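Local coordinates for envelope glycoprotein (Thogoto virus, PDB 5XEA), which probably attaches the virion to its host-cell receptor and later induces fusion of the viral envelope with the host membrane, at residues G45-W50 against R77-L82; L81-S86 against K114-R119; A127-K130 against H134-N137; D139-V144 against V427-A432; V160-L165 against V191-E196. All blocks are in the same frame, centred on the assembly; numbering follows the deposited sequence.

Contact 1. Residues G45-W50 against R77-L82; sequences GYRTAW and RDELLL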
# COMPACT_ATOMS: atom_id res chain seq x y z
N GLY B 45 2.13 -9.11 29.01
CA GLY B 45 1.22 -9.76 29.94
C GLY B 45 0.36 -8.75 30.68
O GLY B 45 0.77 -7.62 30.92
N TYR B 46 -0.85 -9.20 31.03
CA TYR B 46 -1.80 -8.37 31.77
C TYR B 46 -2.40 -9.17 32.91
O TYR B 46 -2.48 -10.40 32.85
CB TYR B 46 -2.92 -7.81 30.86
CG TYR B 46 -3.87 -8.84 30.29
CD1 TYR B 46 -5.05 -9.18 30.95
CD2 TYR B 46 -3.59 -9.47 29.08
CE1 TYR B 46 -5.91 -10.13 30.43
CE2 TYR B 46 -4.45 -10.42 28.56
CZ TYR B 46 -5.61 -10.75 29.23
OH TYR B 46 -6.45 -11.70 28.68
N ARG B 47 -2.81 -8.46 33.95
CA ARG B 47 -3.49 -9.07 35.09
C ARG B 47 -4.27 -7.98 35.81
O ARG B 47 -3.73 -6.92 36.11
CB ARG B 47 -2.48 -9.72 36.04
CG ARG B 47 -3.10 -10.30 37.33
CD ARG B 47 -2.03 -11.13 38.03
NE ARG B 47 -0.90 -10.29 38.40
CZ ARG B 47 0.28 -10.74 38.82
NH1 ARG B 47 0.49 -12.04 38.94
NH2 ARG B 47 1.24 -9.87 39.12
N THR B 48 -5.54 -8.27 36.08
CA THR B 48 -6.42 -7.33 36.77
C THR B 48 -7.35 -8.12 37.68
O THR B 48 -7.72 -9.26 37.38
CB THR B 48 -7.20 -6.49 35.73
OG1 THR B 48 -6.29 -5.60 35.06
CG2 THR B 48 -8.30 -5.68 36.36
N ALA B 49 -7.72 -7.50 38.80
CA ALA B 49 -8.73 -8.06 39.70
C ALA B 49 -9.98 -7.20 39.66
O ALA B 49 -9.90 -5.97 39.57
CB ALA B 49 -8.19 -8.15 41.13
N TRP B 50 -11.14 -7.84 39.69
CA TRP B 50 -12.41 -7.20 40.04
C TRP B 50 -12.66 -7.46 41.52
O TRP B 50 -12.72 -8.61 41.95
CB TRP B 50 -13.59 -7.75 39.23
CG TRP B 50 -14.95 -7.23 39.64
CD1 TRP B 50 -15.92 -7.93 40.32
CD2 TRP B 50 -15.49 -5.92 39.42
NE1 TRP B 50 -17.02 -7.13 40.53
CE2 TRP B 50 -16.78 -5.89 39.98
CE3 TRP B 50 -15.01 -4.77 38.79
CZ2 TRP B 50 -17.61 -4.76 39.93
CZ3 TRP B 50 -15.82 -3.63 38.75
CH2 TRP B 50 -17.11 -3.64 39.32
N ARG B 77 8.83 -7.70 36.03
CA ARG B 77 9.71 -8.23 34.99
C ARG B 77 10.00 -9.71 35.21
O ARG B 77 9.91 -10.52 34.28
CB ARG B 77 10.99 -7.41 34.93
CG ARG B 77 11.97 -7.89 33.88
CD ARG B 77 13.15 -6.95 33.85
NE ARG B 77 14.06 -7.21 32.75
CZ ARG B 77 14.82 -6.29 32.16
NH1 ARG B 77 14.78 -5.03 32.57
NH2 ARG B 77 15.59 -6.63 31.16
N ASP B 78 10.33 -10.09 36.45
CA ASP B 78 10.58 -11.49 36.76
C ASP B 78 9.35 -12.35 36.51
O ASP B 78 9.46 -13.46 35.97
CB ASP B 78 11.02 -11.62 38.22
CG ASP B 78 12.35 -10.95 38.49
OD1 ASP B 78 13.20 -10.93 37.57
OD2 ASP B 78 12.54 -10.45 39.62
N GLU B 79 8.17 -11.87 36.91
CA GLU B 79 6.93 -12.58 36.60
C GLU B 79 6.77 -12.73 35.09
O GLU B 79 6.52 -13.83 34.59
CB GLU B 79 5.72 -11.85 37.19
CG GLU B 79 5.53 -12.03 38.70
CD GLU B 79 4.22 -11.42 39.20
OE1 GLU B 79 4.13 -10.18 39.30
OE2 GLU B 79 3.29 -12.19 39.49
N LEU B 80 6.92 -11.63 34.36
CA LEU B 80 6.72 -11.66 32.91
C LEU B 80 7.62 -12.69 32.25
O LEU B 80 7.18 -13.48 31.41
CB LEU B 80 6.96 -10.27 32.33
CG LEU B 80 6.36 -10.02 30.94
CD1 LEU B 80 4.98 -10.62 30.87
CD2 LEU B 80 6.31 -8.54 30.66
N LEU B 81 8.90 -12.72 32.66
CA LEU B 81 9.83 -13.72 32.15
C LEU B 81 9.30 -15.13 32.39
O LEU B 81 9.32 -15.98 31.48
CB LEU B 81 11.20 -13.53 32.80
CG LEU B 81 12.08 -12.46 32.14
CD1 LEU B 81 13.24 -12.06 33.03
CD2 LEU B 81 12.59 -12.93 30.77
N LEU B 82 8.80 -15.41 33.59
CA LEU B 82 8.27 -16.74 33.87
C LEU B 82 7.00 -17.00 33.07
O LEU B 82 6.78 -18.12 32.59
CB LEU B 82 8.02 -16.90 35.37
CG LEU B 82 7.34 -18.20 35.82
CD1 LEU B 82 8.07 -19.43 35.32
CD2 LEU B 82 7.19 -18.23 37.35
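R47 of strand 45-50 meets E79 of helix 77-82 in a salt bridge, an instructive case of a charged pair joining strand and helix. The CB of R47 points toward the helix. CG follows anti to the backbone N (chi1 176°), and the chain runs on extended until a bend at chi3 turns the guanidinium end-on to the carboxylate. On the way out, NE is spent on the carbonyl of Y73. At the tip, NH1 donates to E79 OE2 (2.9 Å), which lies at the guanidinium edge and close to its plane. NH2 donates to E79 OE1, also at 2.9 Å, and makes a weak second bond to OE2. Both oxygens are met on their syn sides. The grip is nevertheless twisted, since the two flat groups stand 39° apart. Beside this pair the contact turns apolar: CD1 of L80 rests 3.7 Å from the backbone N of G45, where the strand has no side chain to interpose. The chemistry implies a fixed ion pair. With one nitrogen assigned to each oxygen and NE tied to Y73, the guanidinium has little freedom to rotate, and the nearby positive charge would probably favour ionised E79.

Contact 2. Residues L81-S86 against K114-R119; sequences LLWGSS and KHWAPR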
# COMPACT_ATOMS: atom_id res chain seq x y z
N LEU B 81 8.90 -12.72 32.66
CA LEU B 81 9.83 -13.72 32.15
C LEU B 81 9.30 -15.13 32.39
O LEU B 81 9.32 -15.98 31.48
CB LEU B 81 11.20 -13.53 32.80
CG LEU B 81 12.08 -12.46 32.14
CD1 LEU B 81 13.24 -12.06 33.03
CD2 LEU B 81 12.59 -12.93 30.77
N LEU B 82 8.80 -15.41 33.59
CA LEU B 82 8.27 -16.74 33.87
C LEU B 82 7.00 -17.00 33.07
O LEU B 82 6.78 -18.12 32.59
CB LEU B 82 8.02 -16.90 35.37
CG LEU B 82 7.34 -18.20 35.82
CD1 LEU B 82 8.07 -19.43 35.32
CD2 LEU B 82 7.19 -18.23 37.35
N TRP B 83 6.15 -15.98 32.91
CA TRP B 83 4.94 -16.14 32.11
C TRP B 83 5.29 -16.49 30.67
O TRP B 83 4.70 -17.40 30.08
CB TRP B 83 4.09 -14.87 32.14
CG TRP B 83 3.42 -14.54 33.45
CD1 TRP B 83 3.68 -15.08 34.69
CD2 TRP B 83 2.36 -13.58 33.65
NE1 TRP B 83 2.86 -14.50 35.63
CE2 TRP B 83 2.04 -13.59 35.02
CE3 TRP B 83 1.67 -12.72 32.79
CZ2 TRP B 83 1.05 -12.77 35.56
CZ3 TRP B 83 0.68 -11.90 33.33
CH2 TRP B 83 0.38 -11.94 34.70
N GLY B 84 6.25 -15.77 30.09
CA GLY B 84 6.61 -16.02 28.70
C GLY B 84 7.13 -17.42 28.46
O GLY B 84 6.71 -18.10 27.51
N SER B 85 8.03 -17.89 29.32
CA SER B 85 8.57 -19.23 29.14
C SER B 85 7.52 -20.31 29.41
O SER B 85 7.38 -21.25 28.63
CB SER B 85 9.80 -19.43 30.03
OG SER B 85 9.59 -18.88 31.31
N SER B 86 6.75 -20.17 30.49
CA SER B 86 5.74 -21.17 30.80
C SER B 86 4.52 -21.08 29.89
O SER B 86 3.79 -22.06 29.76
CB SER B 86 5.29 -21.04 32.25
OG SER B 86 4.78 -19.75 32.51
N LYS B 114 -1.13 -16.71 42.95
CA LYS B 114 -1.44 -17.94 43.67
C LYS B 114 -1.92 -19.07 42.78
O LYS B 114 -1.68 -20.24 43.10
CB LYS B 114 -2.51 -17.70 44.75
CG LYS B 114 -2.07 -16.71 45.83
CD LYS B 114 -3.08 -16.58 46.95
CE LYS B 114 -2.84 -17.60 48.06
NZ LYS B 114 -3.73 -17.33 49.22
N HIS B 115 -2.59 -18.78 41.67
CA HIS B 115 -3.06 -19.79 40.73
C HIS B 115 -2.42 -19.55 39.37
O HIS B 115 -1.85 -18.49 39.11
CB HIS B 115 -4.59 -19.76 40.66
CG HIS B 115 -5.24 -19.85 42.00
ND1 HIS B 115 -5.43 -21.06 42.64
CD2 HIS B 115 -5.68 -18.89 42.85
CE1 HIS B 115 -6.00 -20.84 43.81
NE2 HIS B 115 -6.16 -19.53 43.97
N TRP B 116 -2.49 -20.58 38.51
CA TRP B 116 -1.91 -20.54 37.18
C TRP B 116 -2.88 -21.13 36.16
O TRP B 116 -3.63 -22.06 36.45
CB TRP B 116 -0.57 -21.32 37.12
CG TRP B 116 0.52 -20.69 37.91
CD1 TRP B 116 0.79 -20.88 39.23
CD2 TRP B 116 1.47 -19.72 37.43
NE1 TRP B 116 1.86 -20.11 39.61
CE2 TRP B 116 2.30 -19.38 38.53
CE3 TRP B 116 1.70 -19.11 36.20
CZ2 TRP B 116 3.34 -18.47 38.42
CZ3 TRP B 116 2.74 -18.20 36.09
CH2 TRP B 116 3.55 -17.89 37.20
N ALA B 117 -2.83 -20.57 34.96
CA ALA B 117 -3.66 -21.02 33.85
C ALA B 117 -3.06 -20.45 32.57
O ALA B 117 -2.29 -19.48 32.62
CB ALA B 117 -5.12 -20.56 34.03
N PRO B 118 -3.36 -21.05 31.41
CA PRO B 118 -2.89 -20.44 30.15
C PRO B 118 -3.49 -19.06 29.94
O PRO B 118 -2.83 -18.18 29.37
CB PRO B 118 -3.37 -21.42 29.07
CG PRO B 118 -3.97 -22.60 29.81
CD PRO B 118 -4.30 -22.16 31.17
N ARG B 119 -4.72 -18.85 30.40
CA ARG B 119 -5.45 -17.60 30.31
C ARG B 119 -6.59 -17.65 31.32
O ARG B 119 -7.04 -18.72 31.72
CB ARG B 119 -6.00 -17.35 28.90
CG ARG B 119 -6.98 -18.41 28.41
CD ARG B 119 -7.13 -18.33 26.90
NE ARG B 119 -5.84 -18.36 26.21
CZ ARG B 119 -5.13 -19.47 26.01
NH1 ARG B 119 -5.58 -20.63 26.45
NH2 ARG B 119 -3.96 -19.41 25.37
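The indole rings of W83 and W116 meet at a steep angle, their planes 82° apart, and the approach is skewed enough to be neither a stack nor a true edge-to-face pair. The centroids of the W83 five-membered ring and the W116 six-membered ring are 5.3 Å apart. W83 CD1 lies at the edge of W116, near its plane, 3.5 Å from CZ3. L82 adds its CD2 branch, obliquely, 3.7 Å from W116 CH2, its side chain crossing the indole at about a right angle. W116 thus reaches the helix with the far rim of its six-membered ring, inserted beside L82 and W83. Its CG stands anti to the carbonyl carbon (chi1 -67°), and this carries the ring to the helix although the CB does not aim there.

S86 flanks the aromatic pair and binds back to its own helix: OG donates to L82 O at 2.6 Å, while S86 N reaches the same oxygen from the opposite face of the carbonyl plane. W83 is buried and also packs on P75, C89 and S90, whereas W116 stays largely exposed. The arrangement is that of a short helix packed against a small two-stranded antiparallel sheet, strands 89-91 and 115-117, in which K114 and H115 opposite Y91 form a classic beta bulge.

Contact 3. Residues A127-K130 against H134-N137; sequences ANWK and HMCN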
# COMPACT_ATOMS: atom_id res chain seq x y z
N ALA B 127 -22.80 -8.78 44.06
CA ALA B 127 -23.94 -9.17 44.88
C ALA B 127 -23.82 -8.64 46.31
O ALA B 127 -22.71 -8.46 46.83
CB ALA B 127 -24.09 -10.69 44.89
N ASN B 128 -24.97 -8.38 46.93
CA ASN B 128 -25.08 -7.77 48.25
C ASN B 128 -26.38 -8.24 48.89
O ASN B 128 -27.17 -7.41 49.35
CB ASN B 128 -25.08 -6.24 48.11
CG ASN B 128 -24.83 -5.49 49.43
OD1 ASN B 128 -24.30 -6.05 50.40
ND2 ASN B 128 -25.17 -4.20 49.44
N TRP B 129 -26.65 -9.55 48.88
CA TRP B 129 -27.99 -10.03 49.21
C TRP B 129 -28.14 -10.45 50.67
O TRP B 129 -29.24 -10.88 51.05
CB TRP B 129 -28.40 -11.19 48.29
CG TRP B 129 -27.35 -12.23 48.08
CD1 TRP B 129 -26.54 -12.37 46.99
CD2 TRP B 129 -27.02 -13.31 48.97
NE1 TRP B 129 -25.72 -13.46 47.15
CE2 TRP B 129 -25.99 -14.06 48.36
CE3 TRP B 129 -27.49 -13.71 50.23
CZ2 TRP B 129 -25.42 -15.17 48.96
CZ3 TRP B 129 -26.92 -14.82 50.83
CH2 TRP B 129 -25.89 -15.54 50.19
N LYS B 130 -27.08 -10.34 51.47
CA LYS B 130 -27.07 -10.80 52.85
C LYS B 130 -27.32 -9.59 53.75
O LYS B 130 -26.40 -8.84 54.08
CB LYS B 130 -25.75 -11.49 53.19
CG LYS B 130 -25.78 -12.21 54.54
CD LYS B 130 -26.63 -13.46 54.48
CE LYS B 130 -26.75 -14.12 55.86
NZ LYS B 130 -27.49 -15.41 55.77
N HIS B 134 -21.70 -7.77 55.27
CA HIS B 134 -20.87 -7.39 54.14
C HIS B 134 -20.76 -8.56 53.17
O HIS B 134 -20.86 -9.73 53.55
CB HIS B 134 -19.48 -7.00 54.61
CG HIS B 134 -19.46 -5.81 55.51
ND1 HIS B 134 -19.15 -4.55 55.07
CD2 HIS B 134 -19.74 -5.69 56.83
CE1 HIS B 134 -19.22 -3.70 56.08
NE2 HIS B 134 -19.58 -4.37 57.16
N MET B 135 -20.54 -8.23 51.90
CA MET B 135 -20.37 -9.29 50.92
C MET B 135 -19.23 -8.92 49.97
O MET B 135 -19.10 -7.76 49.56
CB MET B 135 -21.67 -9.56 50.16
CG MET B 135 -21.61 -10.86 49.34
SD MET B 135 -23.20 -11.38 48.71
CE MET B 135 -23.89 -12.15 50.18
N CYS B 136 -18.40 -9.91 49.68
CA CYS B 136 -17.14 -9.74 48.97
C CYS B 136 -17.17 -10.58 47.70
O CYS B 136 -17.51 -11.77 47.74
CB CYS B 136 -15.96 -10.13 49.86
SG CYS B 136 -14.31 -10.19 49.08
N ASN B 137 -16.85 -9.97 46.57
CA ASN B 137 -16.64 -10.72 45.34
C ASN B 137 -15.30 -10.30 44.77
O ASN B 137 -15.03 -9.11 44.61
CB ASN B 137 -17.76 -10.48 44.32
CG ASN B 137 -18.93 -11.43 44.50
OD1 ASN B 137 -18.84 -12.61 44.15
ND2 ASN B 137 -20.03 -10.92 45.06
O HOH W 1 -20.11 -8.26 46.34
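M135 and W129 form a Met-aromatic contact, the centre of a tight turn-back in which the loop 127-130 folds over the strand it is about to enter. The thioether lies along one face of the indole. SD stands 3.8 Å from the centroid of the five-membered ring, and CE, as a CH-pi donor, sits 3.5 Å from that of the six-membered ring, only 16° off its normal. A bend at chi3 (-80°) of M135 lays the methyl there, the side chain otherwise being extended.

Apolar packing completes the seat. K130 CB touches the same methyl at 3.6 Å, and A127 CB lies 4.0 Å from SD.

The polar links run through water and through D97. One water bridges the two segments, 2.7 Å from A127 O and accepting from N137 ND2 at 3.0 Å. D97 accepts from W129 NE1 with OD2 and from N137 ND2 with OD1, so a single carboxylate steadies both the ring under the methionine and the amide beside it. N128 ND2 is held by Y55 O, and the disulfide of C136 with C106 ties down the other side of the strand. The shortest approach is M135 CE to W129 CE2, 3.4 Å, at one of the two atoms shared by the indole rings.

Contact 4. Residues D139-V144 against V427-A432; sequences DWRCGV and VKSKDA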
# COMPACT_ATOMS: atom_id res chain seq x y z
N ASP B 139 -12.63 -11.55 41.50
CA ASP B 139 -12.25 -12.43 40.40
C ASP B 139 -11.11 -11.79 39.64
O ASP B 139 -10.80 -10.60 39.80
CB ASP B 139 -13.44 -12.76 39.49
CG ASP B 139 -13.22 -14.03 38.65
OD1 ASP B 139 -12.16 -14.70 38.82
OD2 ASP B 139 -14.10 -14.34 37.81
N TRP B 140 -10.44 -12.59 38.82
CA TRP B 140 -9.20 -12.18 38.18
C TRP B 140 -9.27 -12.41 36.69
O TRP B 140 -9.96 -13.31 36.21
CB TRP B 140 -8.00 -12.95 38.77
CG TRP B 140 -7.73 -12.61 40.19
CD1 TRP B 140 -8.39 -13.09 41.29
CD2 TRP B 140 -6.76 -11.68 40.67
NE1 TRP B 140 -7.88 -12.52 42.43
CE2 TRP B 140 -6.89 -11.64 42.09
CE3 TRP B 140 -5.79 -10.87 40.06
CZ2 TRP B 140 -6.08 -10.83 42.89
CZ3 TRP B 140 -4.99 -10.06 40.85
CH2 TRP B 140 -5.14 -10.05 42.26
N ARG B 141 -8.51 -11.60 35.95
CA ARG B 141 -8.18 -11.89 34.56
C ARG B 141 -6.67 -11.80 34.40
O ARG B 141 -6.01 -11.01 35.08
CB ARG B 141 -8.87 -10.95 33.56
CG ARG B 141 -8.31 -9.53 33.56
CD ARG B 141 -9.28 -8.53 32.91
NE ARG B 141 -9.64 -8.99 31.56
CZ ARG B 141 -9.13 -8.50 30.43
NH1 ARG B 141 -8.23 -7.53 30.46
NH2 ARG B 141 -9.53 -8.98 29.26
N CYS B 142 -6.14 -12.62 33.50
CA CYS B 142 -4.73 -12.49 33.16
C CYS B 142 -4.50 -13.13 31.80
O CYS B 142 -5.30 -13.94 31.33
CB CYS B 142 -3.83 -13.12 34.23
SG CYS B 142 -4.10 -14.89 34.47
N GLY B 143 -3.39 -12.77 31.18
CA GLY B 143 -3.07 -13.31 29.88
C GLY B 143 -1.66 -12.93 29.50
O GLY B 143 -1.08 -11.99 30.05
N VAL B 144 -1.11 -13.68 28.54
CA VAL B 144 0.27 -13.46 28.13
C VAL B 144 0.39 -13.81 26.65
O VAL B 144 -0.28 -14.73 26.16
CB VAL B 144 1.26 -14.28 28.99
CG1 VAL B 144 1.02 -15.78 28.81
CG2 VAL B 144 2.72 -13.93 28.65
N VAL B 427 -5.07 -4.93 22.16
CA VAL B 427 -6.40 -4.46 21.78
C VAL B 427 -7.45 -5.52 22.06
O VAL B 427 -8.54 -5.21 22.58
CB VAL B 427 -6.42 -4.05 20.28
CG1 VAL B 427 -7.83 -3.51 19.87
CG2 VAL B 427 -5.34 -3.04 19.97
N LYS B 428 -7.16 -6.78 21.71
CA LYS B 428 -8.06 -7.89 22.04
C LYS B 428 -8.30 -8.00 23.54
O LYS B 428 -9.40 -8.33 23.99
CB LYS B 428 -7.49 -9.21 21.51
CG LYS B 428 -7.58 -9.35 19.99
CD LYS B 428 -6.82 -10.59 19.46
CE LYS B 428 -6.65 -10.49 17.94
NZ LYS B 428 -5.70 -11.52 17.40
N SER B 429 -7.26 -7.77 24.35
CA SER B 429 -7.45 -7.79 25.80
C SER B 429 -8.43 -6.70 26.24
O SER B 429 -9.34 -6.95 27.05
CB SER B 429 -6.10 -7.63 26.49
OG SER B 429 -6.29 -7.42 27.89
N LYS B 430 -8.27 -5.49 25.69
CA LYS B 430 -9.19 -4.39 25.97
C LYS B 430 -10.60 -4.72 25.51
O LYS B 430 -11.57 -4.45 26.23
CB LYS B 430 -8.72 -3.10 25.29
CG LYS B 430 -9.77 -1.96 25.36
CD LYS B 430 -9.70 -0.96 24.21
CE LYS B 430 -9.84 -1.65 22.86
NZ LYS B 430 -10.37 -0.73 21.84
N ASP B 431 -10.75 -5.27 24.30
CA ASP B 431 -12.08 -5.58 23.78
C ASP B 431 -12.76 -6.64 24.63
O ASP B 431 -13.97 -6.56 24.90
CB ASP B 431 -11.99 -6.08 22.34
CG ASP B 431 -11.54 -4.99 21.37
OD1 ASP B 431 -10.96 -5.34 20.32
OD2 ASP B 431 -11.79 -3.80 21.65
N ALA B 432 -12.00 -7.65 25.05
CA ALA B 432 -12.55 -8.71 25.88
C ALA B 432 -12.97 -8.18 27.25
O ALA B 432 -13.97 -8.64 27.82
CB ALA B 432 -11.52 -9.83 26.02
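R141 of strand 139-144 points end-on at S429 of helix 427-432, and the two terminal nitrogens divide the serine between them. NH2 donates to the backbone S429 O at 3.0 Å, and NH1 donates to S429 OG at 3.2 Å. Neither acceptor lies exactly in the guanidinium plane: the carbonyl oxygen is 26° out of it and the hydroxyl oxygen 23°. Torsions on both residues prepare this fork. R141 places CG between its backbone N and carbonyl carbon (chi1 71°) and bends again at chi3, while S429 OG stands anti to its own backbone N, next to the carbonyl carbon, so that hydroxyl and carbonyl present two acceptors to one guanidinium. A432 CB, one turn on, closes in at the guanidinium edge, 3.9 Å from NH2.

The charge of R141 is met on its third nitrogen, where NE makes a salt bridge to E121. That bond positions the group from behind while the neutral helix atoms hold its front, so all three nitrogens have a partner. Y46 packs against both R141 and S429 and fills in beside the fork. On the other side of the strand C142 is joined to C89 by a disulfide. The arrangement is a helix-on-sheet docking that brings helix 421-437, late in the chain, back against strand 133-156, consistent with the fold-back of C-terminal segments along the fusion domain in class III fusogens related to baculovirus gp64.

Contact 5. Residues V160-L165 against V191-E196; sequences VKVSTL and VKDNFE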
# COMPACT_ATOMS: atom_id res chain seq x y z
N VAL B 160 24.84 2.47 16.26
CA VAL B 160 23.68 1.79 15.71
C VAL B 160 22.87 1.21 16.87
O VAL B 160 23.37 0.40 17.66
CB VAL B 160 24.10 0.69 14.73
CG1 VAL B 160 22.87 -0.04 14.19
CG2 VAL B 160 24.93 1.29 13.60
N LYS B 161 21.62 1.63 16.98
CA LYS B 161 20.72 1.14 18.00
C LYS B 161 19.59 0.36 17.34
O LYS B 161 19.29 0.54 16.15
CB LYS B 161 20.17 2.31 18.81
CG LYS B 161 21.24 3.08 19.56
CD LYS B 161 21.84 2.23 20.68
CE LYS B 161 22.74 3.06 21.59
NZ LYS B 161 23.28 2.23 22.70
N VAL B 162 18.98 -0.53 18.11
CA VAL B 162 17.74 -1.15 17.67
C VAL B 162 16.60 -0.18 17.95
O VAL B 162 16.57 0.48 18.99
CB VAL B 162 17.52 -2.50 18.38
CG1 VAL B 162 16.10 -3.03 18.12
CG2 VAL B 162 18.57 -3.49 17.93
N SER B 163 15.67 -0.06 17.00
CA SER B 163 14.57 0.89 17.10
C SER B 163 13.28 0.09 17.22
O SER B 163 12.79 -0.45 16.23
CB SER B 163 14.55 1.82 15.89
OG SER B 163 13.51 2.78 15.97
N THR B 164 12.75 0.02 18.44
CA THR B 164 11.53 -0.71 18.71
C THR B 164 10.34 0.16 18.35
O THR B 164 10.27 1.33 18.73
CB THR B 164 11.49 -1.14 20.18
OG1 THR B 164 12.35 -2.27 20.34
CG2 THR B 164 10.04 -1.49 20.65
N LEU B 165 9.41 -0.42 17.59
CA LEU B 165 8.31 0.32 16.98
C LEU B 165 7.06 0.16 17.84
O LEU B 165 6.58 -0.96 18.03
CB LEU B 165 8.08 -0.17 15.55
CG LEU B 165 9.36 -0.20 14.68
CD1 LEU B 165 9.11 -0.75 13.29
CD2 LEU B 165 9.93 1.19 14.57
N VAL B 191 10.54 -6.42 25.69
CA VAL B 191 11.05 -6.56 24.32
C VAL B 191 12.49 -7.06 24.40
O VAL B 191 13.36 -6.37 24.95
CB VAL B 191 10.98 -5.25 23.52
CG1 VAL B 191 11.52 -5.46 22.11
CG2 VAL B 191 9.57 -4.74 23.42
N LYS B 192 12.74 -8.24 23.82
CA LYS B 192 14.04 -8.92 23.89
C LYS B 192 14.61 -9.12 22.48
O LYS B 192 13.90 -9.55 21.57
CB LYS B 192 13.88 -10.27 24.60
CG LYS B 192 15.16 -11.06 24.80
CD LYS B 192 16.18 -10.30 25.65
CE LYS B 192 17.59 -10.86 25.46
NZ LYS B 192 17.65 -12.33 25.69
N ASP B 193 15.91 -8.84 22.31
CA ASP B 193 16.61 -9.07 21.05
C ASP B 193 17.47 -10.32 21.18
O ASP B 193 18.45 -10.34 21.93
CB ASP B 193 17.48 -7.87 20.67
CG ASP B 193 16.68 -6.61 20.52
OD1 ASP B 193 15.49 -6.72 20.16
OD2 ASP B 193 17.23 -5.52 20.77
N ASN B 194 17.09 -11.37 20.46
CA ASN B 194 17.88 -12.60 20.38
C ASN B 194 18.69 -12.61 19.08
O ASN B 194 18.56 -13.50 18.23
CB ASN B 194 16.98 -13.82 20.51
CG ASN B 194 16.24 -13.86 21.85
OD1 ASN B 194 16.83 -13.65 22.91
ND2 ASN B 194 14.94 -14.13 21.80
N PHE B 195 19.50 -11.58 18.92
CA PHE B 195 20.33 -11.39 17.74
C PHE B 195 21.43 -10.40 18.09
O PHE B 195 21.38 -9.73 19.12
CB PHE B 195 19.52 -10.89 16.53
CG PHE B 195 18.76 -9.59 16.76
CD1 PHE B 195 19.42 -8.37 16.75
CD2 PHE B 195 17.38 -9.61 16.96
CE1 PHE B 195 18.72 -7.18 16.96
CE2 PHE B 195 16.67 -8.43 17.16
CZ PHE B 195 17.35 -7.21 17.17
N GLU B 196 22.42 -10.32 17.21
CA GLU B 196 23.50 -9.35 17.36
C GLU B 196 23.58 -8.47 16.13
O GLU B 196 23.21 -8.87 15.03
CB GLU B 196 24.83 -10.05 17.60
CG GLU B 196 24.95 -10.68 18.98
CD GLU B 196 25.71 -11.98 18.96
OE1 GLU B 196 25.49 -12.78 18.03
OE2 GLU B 196 26.54 -12.20 19.87
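V162 packs against D193 and F195 in the closer part of this contact, its side chain coming at both from the opposite direction. The CG2 branch does most of the work: it meets the edge of the phenyl ring, near its plane, 3.8 Å from F195 CE1, and also lies 3.7 Å from D193 OD2. CG1 reaches the same carboxylate oxygen at 3.8 Å, so the valine fork straddles OD2. D193 is in turn folded onto its neighbour, with its CB over one face of the F195 ring, toward the rim. F195 sets CG between its backbone N and carbonyl carbon (chi1 57°), which swings the ring back to the valine, and its plane runs nearly parallel to that of F151.

The other end is looser. T164 and V191 approach tip to tip through a single pair, OG1 to CG1 at 3.7 Å. The hydroxyl is satisfied by other partners, E40 and H174. E40 also comes close to the carboxylate of D193, which would tend to raise the pKa of one of the two acids. Toward solvent, K192 and N194 take no part in the contact and bond to each other, K192 NZ donating to N194 OD1 at 3.2 Å.

The nearest CA atoms, V162 to D193 and T164 to V191, are more than 8 Å apart, too far for backbone pairing. Alternate residues instead face each other, as in the interior of a curled antiparallel sheet: strand 187-192, next to strand 40-56, and strand 159-165, next to strand 133-156, belong to one such sheet, and V162 and V191 both also pack on E40.

Contacts 1, 3, 4 and 5 are buried and all reach the curled sheet built on strands 40-56 and 133-156; contact 2, with W116 largely exposed, lies nearer the surface. Contacts 1 and 2 share helix 77-86, and W83 of contact 2 packs on R47 of contact 1. Contacts 1 and 4 dock helices on adjoining strands, joined by backbone pairing of T48 with R141, but one uses an ion pair and the other a neutral serine. Contact 3 lies farther along strand 133-156, about 25 Å from contact 4 between centres, and relies on sulfur and indole. Contact 5, about 50 Å from contact 3 between centres, is mostly van der Waals packing between strands.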